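Local coordinates for beta-fructofuranosidase (Arabidopsis thaliana, PDB 2OXB), which hydrolyses sucrose and 1-kestose, and less readily neokestose and levan, by releasing their terminal non-reducing beta-D-fructofuranoside residues, at residues 425-430 / 441-446; 459-464 / 493-498; 413-418 / 510-515. The protein carries 1 engineered substitution. One frame throughout, in Å; residues are numbered along the deposited sequence.

Contact 1: residues 425-430 / 441-446; sequences VYFRIF and VLMCSD
Tyr-426 and Cys-444 form a hydrogen-bonded antiparallel pair: Tyr-426 N donates to Cys-444 O at 2.8 Å, and Cys-444 N donates back to Tyr-426 O at 2.9 Å. Two residues along, Arg-428 and Leu-442 repeat the exchange. There the bond from Arg-428 N is more bent, 135° at the hydrogen, yet it meets a lone pair of Leu-442 O in the carbonyl plane. Val-425 with Ser-445, Phe-427 with Met-443 and Ile-429 with Val-441 are the non-hydrogen-bonded pairs, where CA-H...O contacts such as Phe-427 CA to Leu-442 O add to the join.

Sulfur meets an aromatic ring on both faces of the sheet. With CG between its backbone N and carbonyl carbon (chi1 55°), Tyr-426 swings CE1 to 3.4 Å from Cys-444 CB, and Cys-444 SG lies obliquely 4.7 Å from the ring centroid. That sulfur is fixed by its disulfide to Cys-395. On the opposite face Met-443 SD stands 5.2 Å from the centroid of Phe-427, again obliquely, while Met-443 CG touches the ring at CE1, 3.5 Å away. A bend at chi3 carries the methyl on to Val-425 CG1.

Aliphatic packing completes the join. Ile-429 CD1 sits 3.6 Å from both CG1 and CG2 of Val-441, the two side chains running side by side. Leu-442 lies alongside the extended arm of Arg-428, CD2 to CD 3.4 Å, and the guanidinium makes a weak hydrogen bond to Asn-399 O.

The face bearing Val-425, Phe-427 and Met-443 packs on Leu-475 of strand 473-480, in the other sheet. Here, then, is a beta hairpin forming part of one layer of a two-sheet sandwich, as expected for the concanavalin-like C-terminal domain of family 32 glycoside hydrolases.

Contact 2: residues 459-464 / 493-498; sequences TTYGAF and ACITSR
Ala-493 opens the contact lightly, its CB lying 4.3 Å from Phe-464 O. The Cys-494 side chain points the other way, while its backbone hydrogen-bonds to Tyr-271; Ile-495 is next to reach across. Its two branches divide the work. CG1 lies beside the backbone N (chi1 -60°) and leads CD1 to Ala-463, 3.5 Å from CB. CG2, anti to that N, meets Tyr-461 CB at 3.5 Å, the two side chains crossing obliquely.

No hydrogen bond joins the segments. Their short strand axes run 7.6 Å apart and almost exactly antiparallel, at 177°, and what meets is side chains facing inward from two different sheets of the C-terminal beta sandwich. Strand 493-498 is an edge strand of its sheet within the chain, while strand 461-465 pairs with 439-446 in the facing one.

Thr-496 turns its side chain away but offers its carbonyl: O stands 3.5 Å from Tyr-461 CE2, obliquely to the ring. Thr-496 N is hydrogen-bonded to Asp-270 OD1, which brings a loop of the N-terminal domain against this strand. Ser-497 then places CB at the edge of the same ring, 3.4 Å from CE2, while its OG is hydrogen-bonded to Gln-447 OE1. Thr-459 O, from the tyrosine's own segment, lies 3.6 Å above the plane of the Tyr-461 ring, over its centre. A serine in place of Tyr-461 would probably leave Ser-497 CB without its ring-edge neighbour and open a gap between the sheets beside Ile-495. At the end of the strand Arg-498 leads away from 459-464, its NH2 forming a salt bridge to Glu-296.

Contact 3: residues 413-418 / 510-515; sequences VLASKN and HLFAFN
The His-510 imidazole has backbone of the 413-418 segment over one face: Lys-417 CA lies 4.2 Å above the plane, offset toward the rim, and Ser-416 O stands over the same face, 4.1 Å from His-510 CG. Ala-415 O approaches that ring obliquely. The Phe-512 ring is met at its edge instead, where Ala-415 CB comes near the plane and 3.5 Å from CD2. The phenyl group reaches this methyl because CG lies anti to its own carbonyl carbon (chi1 -81°), leaning back beside the backbone N.

At the start of 413-418, Val-413 and Leu-511 lie side by side and Val-413 CG1 touches Leu-511 CD1 at 3.6 Å. The backbones form a single antiparallel hydrogen-bonded pair, Ala-415 with His-510; the bond from His-510 N to Ala-415 O is weak at 3.2 Å. The chain turns a corner at Leu-414, near the end of strand 406-415, beyond which the loop passes over the histidine. Lys-417 NZ stays 6.3 Å from His-510 ND1 and makes a weak hydrogen bond to Leu-503 O.

Within one sheet of the concanavalin-like C-terminal sandwich, strand 510-515 runs between 406-415 and 355-359, with Phe-512 touching Met-412 of the former as well as Arg-356 and Glu-358 of the latter. Beyond 406-415 comes 423-431, whose Thr-423 forms a backbone hydrogen bond with Val-413.

In the fold
Following the chain from the N terminus, residues 413-418 come first but wait longest for their partner. The loop that contact 3 eventually closes holds both other contacts. Inside it, contact 1 closes a short hairpin between 425-430 and 441-446, and only then does contact 2 open at 459-464, to close at 493-498. Contacts 1 and 2 are thus in series, both nested within contact 3, and none cross. Contacts 1 and 3 pair neighbouring strands of one sheet and meet where Tyr-426 CD2 packs on Phe-514 CZ. Strand 461-465 extends that sheet beside 439-446, through Ser-445 and Met-443, while contact 2 bridges to the facing sheet.

Contact 1: residues 425-430 / 441-446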
loop_
_atom_site.group_PDB
_atom_site.type_symbol
_atom_site.label_atom_id
_atom_site.label_comp_id
_atom_site.label_asym_id
_atom_site.label_seq_id
_atom_site.Cartn_x
_atom_site.Cartn_y
_atom_site.Cartn_z
ATOM N N VAL A 425 17.121 3.395 -6.881
ATOM C CA VAL A 425 15.990 2.895 -7.637
ATOM C C VAL A 425 16.313 3.256 -9.085
ATOM O O VAL A 425 16.700 4.392 -9.381
ATOM C CB VAL A 425 14.701 3.586 -7.208
ATOM C CG1 VAL A 425 13.562 3.176 -8.115
ATOM C CG2 VAL A 425 14.399 3.237 -5.755
ATOM N N TYR A 426 16.168 2.298 -9.989
ATOM C CA TYR A 426 16.487 2.564 -11.374
ATOM C C TYR A 426 15.736 1.651 -12.321
ATOM O O TYR A 426 14.884 0.867 -11.903
ATOM C CB TYR A 426 17.990 2.403 -11.567
ATOM C CG TYR A 426 18.502 1.056 -11.126
ATOM C CD1 TYR A 426 18.231 -0.087 -11.870
ATOM C CD2 TYR A 426 19.241 0.918 -9.956
ATOM C CE1 TYR A 426 18.683 -1.334 -11.467
ATOM C CE2 TYR A 426 19.699 -0.333 -9.533
ATOM C CZ TYR A 426 19.414 -1.455 -10.297
ATOM O OH TYR A 426 19.857 -2.696 -9.897
ATOM N N PHE A 427 16.079 1.769 -13.600
ATOM C CA PHE A 427 15.479 0.992 -14.680
ATOM C C PHE A 427 16.524 0.203 -15.456
ATOM O O PHE A 427 17.710 0.537 -15.436
ATOM C CB PHE A 427 14.788 1.913 -15.680
ATOM C CG PHE A 427 13.525 2.528 -15.172
ATOM C CD1 PHE A 427 12.418 1.728 -14.895
ATOM C CD2 PHE A 427 13.427 3.907 -14.995
ATOM C CE1 PHE A 427 11.229 2.288 -14.454
ATOM C CE2 PHE A 427 12.236 4.482 -14.551
ATOM C CZ PHE A 427 11.136 3.669 -14.281
ATOM N N ARG A 428 16.057 -0.842 -16.144
ATOM C CA ARG A 428 16.870 -1.703 -17.008
ATOM C C ARG A 428 15.944 -2.177 -18.128
ATOM O O ARG A 428 14.910 -2.778 -17.863
ATOM C CB ARG A 428 17.381 -2.911 -16.248
ATOM C CG ARG A 428 18.586 -2.664 -15.401
ATOM C CD ARG A 428 18.568 -3.672 -14.289
ATOM N NE ARG A 428 19.811 -3.719 -13.543
ATOM C CZ ARG A 428 20.824 -4.502 -13.860
ATOM N NH1 ARG A 428 20.735 -5.300 -14.911
ATOM N NH2 ARG A 428 21.912 -4.497 -13.113
ATOM N N ILE A 429 16.308 -1.892 -19.376
ATOM C CA ILE A 429 15.482 -2.287 -20.519
ATOM C C ILE A 429 16.093 -3.453 -21.294
ATOM O O ILE A 429 17.273 -3.452 -21.633
ATOM C CB ILE A 429 15.283 -1.119 -21.543
ATOM C CG1 ILE A 429 14.722 0.132 -20.859
ATOM C CG2 ILE A 429 14.376 -1.578 -22.679
ATOM C CD1 ILE A 429 13.363 -0.033 -20.230
ATOM N N PHE A 430 15.262 -4.438 -21.587
ATOM C CA PHE A 430 15.689 -5.589 -22.347
ATOM C C PHE A 430 14.597 -5.886 -23.361
ATOM O O PHE A 430 13.507 -5.306 -23.299
ATOM C CB PHE A 430 15.896 -6.789 -21.429
ATOM C CG PHE A 430 16.978 -6.586 -20.408
ATOM C CD1 PHE A 430 18.285 -6.325 -20.809
ATOM C CD2 PHE A 430 16.690 -6.649 -19.048
ATOM C CE1 PHE A 430 19.291 -6.128 -19.874
ATOM C CE2 PHE A 430 17.687 -6.454 -18.104
ATOM C CZ PHE A 430 18.994 -6.192 -18.516
ATOM N N VAL A 441 10.493 -3.661 -19.218
ATOM C CA VAL A 441 11.036 -2.606 -18.390
ATOM C C VAL A 441 11.154 -3.056 -16.949
ATOM O O VAL A 441 10.160 -3.318 -16.277
ATOM C CB VAL A 441 10.164 -1.370 -18.421
ATOM C CG1 VAL A 441 10.857 -0.245 -17.664
ATOM C CG2 VAL A 441 9.884 -0.985 -19.850
ATOM N N LEU A 442 12.391 -3.130 -16.492
ATOM C CA LEU A 442 12.692 -3.545 -15.148
ATOM C C LEU A 442 12.880 -2.379 -14.180
ATOM O O LEU A 442 13.730 -1.512 -14.397
ATOM C CB LEU A 442 13.968 -4.380 -15.143
ATOM C CG LEU A 442 14.353 -4.816 -13.731
ATOM C CD1 LEU A 442 13.319 -5.820 -13.241
ATOM C CD2 LEU A 442 15.743 -5.413 -13.714
ATOM N N MET A 443 12.098 -2.354 -13.111
ATOM C CA MET A 443 12.267 -1.306 -12.118
ATOM C C MET A 443 12.873 -2.001 -10.892
ATOM O O MET A 443 12.278 -2.943 -10.348
ATOM C CB MET A 443 10.921 -0.639 -11.761
ATOM C CG MET A 443 11.048 0.836 -11.327
ATOM S SD MET A 443 9.532 1.621 -10.633
ATOM C CE MET A 443 9.995 1.805 -8.832
ATOM N N CYS A 444 14.068 -1.564 -10.494
ATOM C CA CYS A 444 14.755 -2.120 -9.323
ATOM C C CYS A 444 14.921 -1.061 -8.248
ATOM O O CYS A 444 15.078 0.121 -8.546
ATOM C CB CYS A 444 16.154 -2.616 -9.672
ATOM S SG CYS A 444 16.274 -4.058 -10.779
ATOM N N SER A 445 14.899 -1.501 -6.994
ATOM C CA SER A 445 15.076 -0.615 -5.838
ATOM C C SER A 445 16.099 -1.286 -4.939
ATOM O O SER A 445 15.742 -2.035 -4.035
ATOM C CB SER A 445 13.764 -0.442 -5.071
ATOM O OG SER A 445 13.902 0.553 -4.083
ATOM N N ASP A 446 17.375 -1.032 -5.217
ATOM C CA ASP A 446 18.467 -1.626 -4.455
ATOM C C ASP A 446 18.592 -1.070 -3.040
ATOM O O ASP A 446 18.546 0.146 -2.822
ATOM C CB ASP A 446 19.784 -1.415 -5.188
ATOM C CG ASP A 446 20.577 -2.687 -5.316
ATOM O OD1 ASP A 446 20.251 -3.492 -6.229
ATOM O OD2 ASP A 446 21.507 -2.881 -4.495
#

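Contact 2: residues 459-464 / 493-498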
loop_
_atom_site.group_PDB
_atom_site.type_symbol
_atom_site.label_atom_id
_atom_site.label_comp_id
_atom_site.label_asym_id
_atom_site.label_seq_id
_atom_site.Cartn_x
_atom_site.Cartn_y
_atom_site.Cartn_z
ATOM N N THR A 459 17.214 -6.148 2.042
ATOM C CA THR A 459 16.670 -6.875 0.905
ATOM C C THR A 459 16.162 -5.940 -0.185
ATOM O O THR A 459 15.357 -5.041 0.057
ATOM C CB THR A 459 15.512 -7.855 1.312
ATOM O OG1 THR A 459 14.234 -7.238 1.093
ATOM C CG2 THR A 459 15.633 -8.256 2.777
ATOM N N THR A 460 16.665 -6.175 -1.392
ATOM C CA THR A 460 16.303 -5.404 -2.566
ATOM C C THR A 460 14.999 -5.927 -3.166
ATOM O O THR A 460 14.770 -7.140 -3.225
ATOM C CB THR A 460 17.416 -5.490 -3.624
ATOM O OG1 THR A 460 18.601 -4.878 -3.106
ATOM C CG2 THR A 460 16.996 -4.800 -4.910
ATOM N N TYR A 461 14.160 -5.002 -3.626
ATOM C CA TYR A 461 12.862 -5.331 -4.214
ATOM C C TYR A 461 12.887 -5.119 -5.720
ATOM O O TYR A 461 13.557 -4.215 -6.200
ATOM C CB TYR A 461 11.783 -4.435 -3.605
ATOM C CG TYR A 461 11.806 -4.348 -2.101
ATOM C CD1 TYR A 461 11.386 -5.413 -1.314
ATOM C CD2 TYR A 461 12.245 -3.190 -1.462
ATOM C CE1 TYR A 461 11.396 -5.322 0.083
ATOM C CE2 TYR A 461 12.261 -3.090 -0.065
ATOM C CZ TYR A 461 11.834 -4.156 0.699
ATOM O OH TYR A 461 11.834 -4.045 2.071
ATOM N N GLY A 462 12.146 -5.941 -6.456
ATOM C CA GLY A 462 12.102 -5.806 -7.902
ATOM C C GLY A 462 10.697 -5.743 -8.498
ATOM O O GLY A 462 9.725 -6.183 -7.864
ATOM N N ALA A 463 10.591 -5.179 -9.709
ATOM C CA ALA A 463 9.310 -5.062 -10.434
ATOM C C ALA A 463 9.436 -4.766 -11.948
ATOM O O ALA A 463 10.458 -4.282 -12.434
ATOM C CB ALA A 463 8.430 -4.010 -9.776
ATOM N N PHE A 464 8.386 -5.114 -12.683
ATOM C CA PHE A 464 8.305 -4.899 -14.124
ATOM C C PHE A 464 7.344 -3.729 -14.351
ATOM O O PHE A 464 6.405 -3.535 -13.576
ATOM C CB PHE A 464 7.768 -6.162 -14.821
ATOM C CG PHE A 464 8.716 -7.327 -14.795
ATOM C CD1 PHE A 464 8.246 -8.622 -14.541
ATOM C CD2 PHE A 464 10.083 -7.137 -15.021
ATOM C CE1 PHE A 464 9.131 -9.715 -14.506
ATOM C CE2 PHE A 464 10.979 -8.218 -14.990
ATOM C CZ PHE A 464 10.502 -9.514 -14.731
ATOM N N ALA A 493 4.212 1.133 -11.397
ATOM C CA ALA A 493 5.137 0.336 -10.601
ATOM C C ALA A 493 5.409 1.010 -9.258
ATOM O O ALA A 493 5.982 2.102 -9.194
ATOM C CB ALA A 493 6.428 0.127 -11.354
ATOM N N CYS A 494 5.013 0.340 -8.180
ATOM C CA CYS A 494 5.187 0.891 -6.849
ATOM C C CYS A 494 6.053 0.043 -5.915
ATOM O O CYS A 494 5.572 -0.914 -5.311
ATOM C CB CYS A 494 3.809 1.107 -6.237
ATOM S SG CYS A 494 2.642 1.851 -7.399
ATOM N N ILE A 495 7.332 0.413 -5.805
ATOM C CA ILE A 495 8.301 -0.269 -4.938
ATOM C C ILE A 495 8.753 0.654 -3.789
ATOM O O ILE A 495 9.546 1.579 -3.989
ATOM C CB ILE A 495 9.568 -0.696 -5.707
ATOM C CG1 ILE A 495 9.211 -1.652 -6.843
ATOM C CG2 ILE A 495 10.546 -1.369 -4.747
ATOM C CD1 ILE A 495 10.404 -2.062 -7.684
ATOM N N THR A 496 8.258 0.371 -2.587
ATOM C CA THR A 496 8.565 1.161 -1.399
ATOM C C THR A 496 9.556 0.421 -0.492
ATOM O O THR A 496 9.619 -0.808 -0.499
ATOM C CB THR A 496 7.250 1.465 -0.627
ATOM O OG1 THR A 496 7.417 2.623 0.199
ATOM C CG2 THR A 496 6.859 0.280 0.242
ATOM N N SER A 497 10.330 1.169 0.285
ATOM C CA SER A 497 11.311 0.560 1.181
ATOM C C SER A 497 11.591 1.399 2.431
ATOM O O SER A 497 11.027 2.478 2.602
ATOM C CB SER A 497 12.609 0.302 0.417
ATOM O OG SER A 497 12.677 1.113 -0.738
ATOM N N ARG A 498 12.462 0.890 3.299
ATOM C CA ARG A 498 12.818 1.575 4.540
ATOM C C ARG A 498 14.338 1.589 4.691
ATOM O O ARG A 498 14.976 0.531 4.713
ATOM C CB ARG A 498 12.194 0.847 5.728
ATOM C CG ARG A 498 10.793 0.330 5.446
ATOM C CD ARG A 498 9.753 1.427 5.484
ATOM N NE ARG A 498 9.071 1.459 6.774
ATOM C CZ ARG A 498 9.577 1.989 7.881
ATOM N NH1 ARG A 498 10.777 2.548 7.867
ATOM N NH2 ARG A 498 8.883 1.943 9.009
#

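Contact 3: residues 413-418 / 510-515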
loop_
_atom_site.group_PDB
_atom_site.type_symbol
_atom_site.label_atom_id
_atom_site.label_comp_id
_atom_site.label_asym_id
_atom_site.label_seq_id
_atom_site.Cartn_x
_atom_site.Cartn_y
_atom_site.Cartn_z
ATOM N N VAL A 413 18.903 8.258 -3.761
ATOM C CA VAL A 413 18.366 9.132 -2.728
ATOM C C VAL A 413 19.097 8.920 -1.427
ATOM O O VAL A 413 19.796 7.918 -1.268
ATOM C CB VAL A 413 16.868 8.877 -2.494
ATOM C CG1 VAL A 413 16.082 9.171 -3.780
ATOM C CG2 VAL A 413 16.657 7.432 -2.055
ATOM N N LEU A 414 18.914 9.861 -0.499
ATOM C CA LEU A 414 19.572 9.817 0.803
ATOM C C LEU A 414 20.984 9.313 0.606
ATOM O O LEU A 414 21.515 8.595 1.438
ATOM C CB LEU A 414 18.841 8.892 1.789
ATOM C CG LEU A 414 17.546 9.353 2.460
ATOM C CD1 LEU A 414 16.419 9.259 1.459
ATOM C CD2 LEU A 414 17.238 8.500 3.687
ATOM N N ALA A 415 21.583 9.671 -0.520
ATOM C CA ALA A 415 22.943 9.249 -0.796
ATOM C C ALA A 415 23.879 9.968 0.173
ATOM O O ALA A 415 23.630 11.106 0.579
ATOM C CB ALA A 415 23.306 9.560 -2.233
ATOM N N SER A 416 24.952 9.289 0.555
ATOM C CA SER A 416 25.930 9.822 1.500
ATOM C C SER A 416 26.849 10.845 0.817
ATOM O O SER A 416 26.707 11.123 -0.375
ATOM C CB SER A 416 26.743 8.658 2.073
ATOM O OG SER A 416 27.352 8.993 3.299
ATOM N N LYS A 417 27.779 11.421 1.572
ATOM C CA LYS A 417 28.696 12.408 1.007
ATOM C C LYS A 417 29.293 11.881 -0.301
ATOM O O LYS A 417 28.947 12.344 -1.396
ATOM C CB LYS A 417 29.818 12.736 2.003
ATOM C CG LYS A 417 29.884 11.793 3.195
ATOM C CD LYS A 417 28.675 11.931 4.129
ATOM C CE LYS A 417 28.732 13.234 4.910
ATOM N NZ LYS A 417 27.774 13.300 6.038
ATOM N N ASN A 418 30.165 10.886 -0.168
ATOM C CA ASN A 418 30.857 10.247 -1.291
ATOM C C ASN A 418 30.375 8.811 -1.593
ATOM O O ASN A 418 31.186 7.930 -1.879
ATOM C CB ASN A 418 32.352 10.225 -0.982
ATOM C CG ASN A 418 32.626 9.888 0.474
ATOM O OD1 ASN A 418 32.340 8.782 0.934
ATOM N ND2 ASN A 418 33.164 10.851 1.212
ATOM N N HIS A 510 22.212 13.893 0.162
ATOM C CA HIS A 510 22.489 14.227 -1.228
ATOM C C HIS A 510 21.616 13.375 -2.141
ATOM O O HIS A 510 21.202 12.271 -1.786
ATOM C CB HIS A 510 23.977 13.992 -1.550
ATOM C CG HIS A 510 24.925 14.820 -0.729
ATOM N ND1 HIS A 510 24.954 14.783 0.650
ATOM C CD2 HIS A 510 25.907 15.679 -1.098
ATOM C CE1 HIS A 510 25.910 15.580 1.093
ATOM N NE2 HIS A 510 26.504 16.135 0.053
ATOM N N LEU A 511 21.333 13.901 -3.324
ATOM C CA LEU A 511 20.503 13.200 -4.302
ATOM C C LEU A 511 21.417 12.934 -5.482
ATOM O O LEU A 511 22.474 13.553 -5.592
ATOM C CB LEU A 511 19.330 14.090 -4.720
ATOM C CG LEU A 511 18.055 13.417 -5.224
ATOM C CD1 LEU A 511 17.566 12.393 -4.200
ATOM C CD2 LEU A 511 16.998 14.480 -5.473
ATOM N N PHE A 512 21.022 12.029 -6.367
ATOM C CA PHE A 512 21.869 11.710 -7.502
ATOM C C PHE A 512 21.132 11.071 -8.649
ATOM O O PHE A 512 20.362 10.130 -8.461
ATOM C CB PHE A 512 22.999 10.769 -7.073
ATOM C CG PHE A 512 24.154 11.462 -6.410
ATOM C CD1 PHE A 512 25.113 12.131 -7.178
ATOM C CD2 PHE A 512 24.277 11.466 -5.016
ATOM C CE1 PHE A 512 26.175 12.792 -6.574
ATOM C CE2 PHE A 512 25.329 12.123 -4.396
ATOM C CZ PHE A 512 26.287 12.791 -5.176
ATOM N N ALA A 513 21.373 11.578 -9.850
ATOM C CA ALA A 513 20.750 11.003 -11.024
ATOM C C ALA A 513 21.879 10.265 -11.700
ATOM O O ALA A 513 22.841 10.887 -12.143
ATOM C CB ALA A 513 20.210 12.088 -11.917
ATOM N N PHE A 514 21.782 8.940 -11.765
ATOM C CA PHE A 514 22.851 8.166 -12.390
ATOM C C PHE A 514 22.464 7.281 -13.583
ATOM O O PHE A 514 21.305 7.209 -13.997
ATOM C CB PHE A 514 23.581 7.318 -11.335
ATOM C CG PHE A 514 22.740 6.232 -10.725
ATOM C CD1 PHE A 514 23.326 5.249 -9.935
ATOM C CD2 PHE A 514 21.368 6.175 -10.953
ATOM C CE1 PHE A 514 22.556 4.223 -9.387
ATOM C CE2 PHE A 514 20.590 5.153 -10.409
ATOM C CZ PHE A 514 21.184 4.176 -9.628
ATOM N N ASN A 515 23.481 6.623 -14.127
ATOM C CA ASN A 515 23.374 5.731 -15.272
ATOM C C ASN A 515 24.755 5.111 -15.392
ATOM O O ASN A 515 25.635 5.660 -16.043
ATOM C CB ASN A 515 23.029 6.522 -16.543
ATOM C CG ASN A 515 23.286 5.734 -17.820
ATOM O OD1 ASN A 515 22.895 4.565 -17.949
ATOM N ND2 ASN A 515 23.938 6.378 -18.778
#